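Local coordinates for uncharacterized protein (Bacteroides dorei DSM 17855, PDB 5TGF) that is a putative beta-lactamase-related protein, probably a serine hydrolase of the penicillin-binding type, and binds calcium, at residues E166-F171 / S184-V189; L150-A155 / P197-G202. All coordinates share one frame; numbering follows the deposited sequence.

Interaction 1: E166-F171 / S184-V189; sequences EFEPLF and SHFAPV
The ring of Phe-186 is set between two phenylalanines of helix 167-179. On one of its faces, offset toward the rim, lies CE2 of Phe-167, 4.0 Å from Phe-186 CD2, in a T-shaped pair with planes at 77°. Its own edge, led by CD2 and CE2, points into a face of Phe-171, the second T-shaped pair, with centroids 5.0 Å apart; Phe-186 CE2 stands over the centre of that ring. Glu-168 OE1 also lies at the edge of Phe-186, in its plane. Ser-184 CB meets the edge of Phe-171, 3.9 Å from Phe-171 CE2. With CG of Phe-186 anti to its carbonyl carbon (chi1 -74°), the ring reaches between Phe-167 and Phe-171, one helical turn apart.

Glu-168 bends at chi2 (57°) and brings its carboxylate to the loop backbone. Phe-186 N donates to Glu-168 OE1 at 2.8 Å, arriving from above the carboxylate plane. Glu-168 OE2 lies 3.3 Å from His-185 CB and accepts from Gln-172, whose side-chain amide holds Ser-184 O as well. Glu-168 CB also meets Ala-187 CB at 4.1 Å. The polar end of His-185 leads to Lys-53, and Ser-184 OG bonds to Asp-209 and Thr-205. Helix 60-74 packs against all three rings. Edge-to-face packing on the buried side and the Glu-168 OE1 bond thus hold the loop to the helix, while Gln-172 steadies OE2 from that same helix.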
# COMPACT_ATOMS: atom_id res chain seq x y z
N GLU A 166 -7.13 3.83 -19.01
CA GLU A 166 -5.97 3.14 -18.43
C GLU A 166 -5.72 3.60 -16.98
O GLU A 166 -6.20 4.66 -16.55
CB GLU A 166 -4.74 3.32 -19.31
CG GLU A 166 -4.77 2.45 -20.57
CD GLU A 166 -3.39 2.23 -21.15
OE1 GLU A 166 -2.85 3.18 -21.74
OE2 GLU A 166 -2.79 1.16 -20.93
N PHE A 167 -4.99 2.78 -16.24
CA PHE A 167 -4.87 2.90 -14.79
C PHE A 167 -4.14 4.17 -14.35
O PHE A 167 -4.54 4.81 -13.35
CB PHE A 167 -4.20 1.64 -14.20
CG PHE A 167 -4.22 1.62 -12.68
CD1 PHE A 167 -5.31 1.15 -12.00
CD2 PHE A 167 -3.19 2.19 -11.97
CE1 PHE A 167 -5.36 1.19 -10.61
CE2 PHE A 167 -3.21 2.20 -10.58
CZ PHE A 167 -4.30 1.72 -9.91
N GLU A 168 -3.06 4.53 -15.02
CA GLU A 168 -2.36 5.74 -14.63
C GLU A 168 -3.27 7.01 -14.84
O GLU A 168 -3.38 7.85 -13.94
CB GLU A 168 -1.02 5.85 -15.32
CG GLU A 168 -0.27 7.16 -15.12
CD GLU A 168 -0.01 7.53 -13.66
OE1 GLU A 168 0.03 6.64 -12.79
OE2 GLU A 168 0.16 8.72 -13.36
N PRO A 169 -3.93 7.12 -16.01
CA PRO A 169 -4.85 8.25 -16.14
C PRO A 169 -5.99 8.23 -15.14
O PRO A 169 -6.37 9.30 -14.63
CB PRO A 169 -5.40 8.10 -17.57
CG PRO A 169 -4.40 7.33 -18.29
CD PRO A 169 -3.58 6.54 -17.31
N LEU A 170 -6.47 7.04 -14.79
CA LEU A 170 -7.46 6.91 -13.74
C LEU A 170 -6.98 7.41 -12.39
O LEU A 170 -7.70 8.09 -11.66
CB LEU A 170 -7.95 5.47 -13.60
CG LEU A 170 -8.89 4.98 -14.70
CD1 LEU A 170 -9.08 3.50 -14.50
CD2 LEU A 170 -10.24 5.74 -14.64
N PHE A 171 -5.74 7.08 -12.04
CA PHE A 171 -5.18 7.57 -10.80
C PHE A 171 -5.19 9.09 -10.77
O PHE A 171 -5.52 9.68 -9.74
CB PHE A 171 -3.74 7.07 -10.63
CG PHE A 171 -2.99 7.74 -9.51
CD1 PHE A 171 -3.50 7.79 -8.23
CD2 PHE A 171 -1.73 8.28 -9.75
CE1 PHE A 171 -2.80 8.44 -7.21
CE2 PHE A 171 -1.05 8.93 -8.76
CZ PHE A 171 -1.58 8.98 -7.47
N SER A 184 2.95 12.75 -8.36
CA SER A 184 2.84 11.31 -8.19
C SER A 184 2.50 10.59 -9.49
O SER A 184 1.75 11.12 -10.31
CB SER A 184 1.79 10.99 -7.13
OG SER A 184 2.19 11.50 -5.88
N HIS A 185 3.00 9.36 -9.65
CA HIS A 185 2.57 8.50 -10.77
C HIS A 185 2.98 7.04 -10.53
O HIS A 185 3.99 6.78 -9.87
CB HIS A 185 3.16 8.95 -12.10
CG HIS A 185 4.62 9.26 -12.06
ND1 HIS A 185 5.59 8.28 -12.10
CD2 HIS A 185 5.27 10.44 -11.97
CE1 HIS A 185 6.78 8.85 -12.06
NE2 HIS A 185 6.62 10.15 -11.93
N PHE A 186 2.16 6.12 -11.04
CA PHE A 186 2.45 4.67 -11.07
C PHE A 186 3.22 4.24 -12.31
O PHE A 186 3.91 3.23 -12.28
CB PHE A 186 1.14 3.88 -11.01
CG PHE A 186 0.49 3.87 -9.65
CD1 PHE A 186 0.83 2.91 -8.70
CD2 PHE A 186 -0.49 4.82 -9.32
CE1 PHE A 186 0.14 2.85 -7.48
CE2 PHE A 186 -1.14 4.77 -8.09
CZ PHE A 186 -0.82 3.81 -7.17
N ALA A 187 3.07 5.00 -13.40
CA ALA A 187 3.72 4.71 -14.67
C ALA A 187 4.25 6.02 -15.24
O ALA A 187 3.66 7.08 -14.95
CB ALA A 187 2.72 4.10 -15.64
N PRO A 188 5.32 5.96 -16.05
CA PRO A 188 6.05 4.74 -16.41
C PRO A 188 6.80 4.13 -15.23
O PRO A 188 7.21 4.84 -14.28
CB PRO A 188 7.03 5.21 -17.48
CG PRO A 188 7.24 6.66 -17.21
CD PRO A 188 5.98 7.18 -16.57
N VAL A 189 6.95 2.82 -15.31
CA VAL A 189 7.57 2.00 -14.28
C VAL A 189 9.09 2.13 -14.36
O VAL A 189 9.66 1.95 -15.42
CB VAL A 189 7.13 0.54 -14.49
CG1 VAL A 189 7.79 -0.41 -13.52
CG2 VAL A 189 5.63 0.46 -14.36

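Interaction 2: L150-A155 / P197-G202; sequences LAMQIA and PMLGGG
Gln-153 leaves its helix beside Pro-197 and crosses to the start of the short helix 198-201. Chi1 (-57°) sets Gln-153 CG anti to the carbonyl carbon, 4.0 Å from Pro-197 CB; the bend at chi2 (-72°) then brings the amide across the proline. Gln-153 CD and NE2 each approach Pro-197 CB at 3.5 Å. Leu-199 N points almost straight at Gln-153 OE1, 176° at the hydrogen, but at 3.3 Å the bond is weak. A water donates to Gln-153 OE1 at 2.6 Å and accepts from Gly-200 N. Gln-153 NE2 bonds weakly to a second water, which accepts from Met-198 N at 2.9 Å, and weakly to Asp-120.

Alongside, the packing is mainly aliphatic. CE of selenomethionine Met-152 reaches Leu-199 CB at 4.0 Å, its chain bent at chi3. Leu-199 CD2 makes a close methyl-to-carbonyl contact, 3.2 Å from Met-152 O. Met-152 also touches Lys-61, whose amine bonds to Gly-200 O; Ser-58, Lys-61 and Tyr-147 are arranged as in SxxK serine hydrolases and may form the active site. Pro-197 is the N-cap residue, and the three amides after it would otherwise lack intrahelical acceptors. OE1 accepts weakly from Leu-199 N and more closely from the water that takes Gly-200 N, while Met-198 N is satisfied by a water that NE2 helps hold; the N-H groups gathered there probably polarise OE1.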
# COMPACT_ATOMS: atom_id res chain seq x y z
N LEU A 150 1.66 -9.75 -8.95
CA LEU A 150 0.92 -10.03 -10.19
C LEU A 150 -0.59 -9.91 -10.05
O LEU A 150 -1.24 -9.46 -10.99
CB LEU A 150 1.30 -11.41 -10.77
CG LEU A 150 2.78 -11.63 -11.10
CD1 LEU A 150 2.96 -13.01 -11.74
CD2 LEU A 150 3.25 -10.56 -12.06
N ALA A 151 -1.16 -10.38 -8.95
CA ALA A 151 -2.60 -10.35 -8.80
C ALA A 151 -3.17 -8.96 -8.88
O ALA A 151 -4.24 -8.76 -9.47
CB ALA A 151 -3.04 -11.02 -7.50
N MSE A 152 -2.45 -7.98 -8.36
CA MSE A 152 -2.94 -6.60 -8.40
C MSE A 152 -2.93 -6.05 -9.80
O MSE A 152 -3.66 -5.12 -10.10
CB MSE A 152 -2.22 -5.70 -7.39
CG MSE A 152 -2.71 -6.12 -6.00
SE MSE A 152 -1.86 -5.01 -4.63
CE MSE A 152 -2.16 -3.22 -5.37
N GLN A 153 -2.07 -6.60 -10.68
CA GLN A 153 -2.13 -6.23 -12.10
C GLN A 153 -3.47 -6.57 -12.70
O GLN A 153 -4.04 -5.78 -13.44
CB GLN A 153 -1.03 -6.89 -12.93
CG GLN A 153 0.37 -6.63 -12.46
CD GLN A 153 0.82 -5.22 -12.73
OE1 GLN A 153 0.57 -4.31 -11.93
NE2 GLN A 153 1.51 -5.03 -13.84
N ILE A 154 -3.98 -7.74 -12.36
CA ILE A 154 -5.29 -8.18 -12.82
C ILE A 154 -6.38 -7.27 -12.26
O ILE A 154 -7.25 -6.82 -13.01
CB ILE A 154 -5.57 -9.63 -12.43
CG1 ILE A 154 -4.50 -10.57 -13.02
CG2 ILE A 154 -6.96 -10.07 -12.87
CD1 ILE A 154 -4.78 -12.02 -12.68
N ALA A 155 -6.31 -6.99 -10.96
CA ALA A 155 -7.25 -6.07 -10.31
C ALA A 155 -7.29 -4.72 -11.01
O ALA A 155 -8.37 -4.18 -11.30
CB ALA A 155 -6.92 -5.88 -8.82
N PRO A 197 5.76 -4.63 -9.97
CA PRO A 197 5.01 -4.19 -11.15
C PRO A 197 4.24 -2.90 -10.87
O PRO A 197 4.31 -2.38 -9.76
CB PRO A 197 4.05 -5.34 -11.43
CG PRO A 197 3.99 -6.14 -10.21
CD PRO A 197 5.14 -5.78 -9.30
N MSE A 198 3.52 -2.40 -11.86
CA MSE A 198 2.89 -1.05 -11.75
C MSE A 198 2.20 -0.81 -10.42
O MSE A 198 2.51 0.16 -9.71
CB MSE A 198 1.91 -0.85 -12.93
CG MSE A 198 1.43 0.60 -13.01
SE MSE A 198 -0.01 0.82 -14.35
CE MSE A 198 1.12 0.51 -15.93
N LEU A 199 1.16 -1.58 -10.12
CA LEU A 199 0.32 -1.26 -8.97
C LEU A 199 1.09 -1.63 -7.71
O LEU A 199 1.09 -0.88 -6.71
CB LEU A 199 -1.01 -2.02 -8.98
CG LEU A 199 -2.18 -1.31 -9.74
CD1 LEU A 199 -1.88 -1.30 -11.23
CD2 LEU A 199 -3.52 -1.95 -9.45
N GLY A 200 1.65 -2.83 -7.71
CA GLY A 200 2.23 -3.35 -6.47
C GLY A 200 3.44 -2.56 -5.99
O GLY A 200 3.66 -2.39 -4.79
N GLY A 201 4.22 -2.05 -6.93
CA GLY A 201 5.47 -1.43 -6.62
C GLY A 201 5.89 -0.23 -7.45
O GLY A 201 6.98 0.26 -7.23
N GLY A 202 5.01 0.30 -8.31
CA GLY A 202 5.44 1.32 -9.25
C GLY A 202 5.42 2.77 -8.79
O GLY A 202 6.02 3.63 -9.46
O HOH W 1 3.87 -3.43 -14.50
O HOH W 2 0.73 -4.93 -9.39

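In the fold
After an N-terminal helix and the first strands, helix 60-74 is formed; it packs against both contacts. The chain later enters helix 150-163, where interaction 2 begins, and continues into helix 167-179, whose first turn opens interaction 1. The loop after that helix returns at 184-189 and closes interaction 1 over 12 intervening residues. Further on, 197-202 meets helix 150-163 and closes interaction 2 over 41, so the smaller loop is nested within the larger. The two contacts join through packing of Phe-167 on Leu-199, and of Phe-186 and Ala-187 on Met-198. Together they gather three helices and the linking loop on one side of the chain's centre, beside the putative SxxK residues.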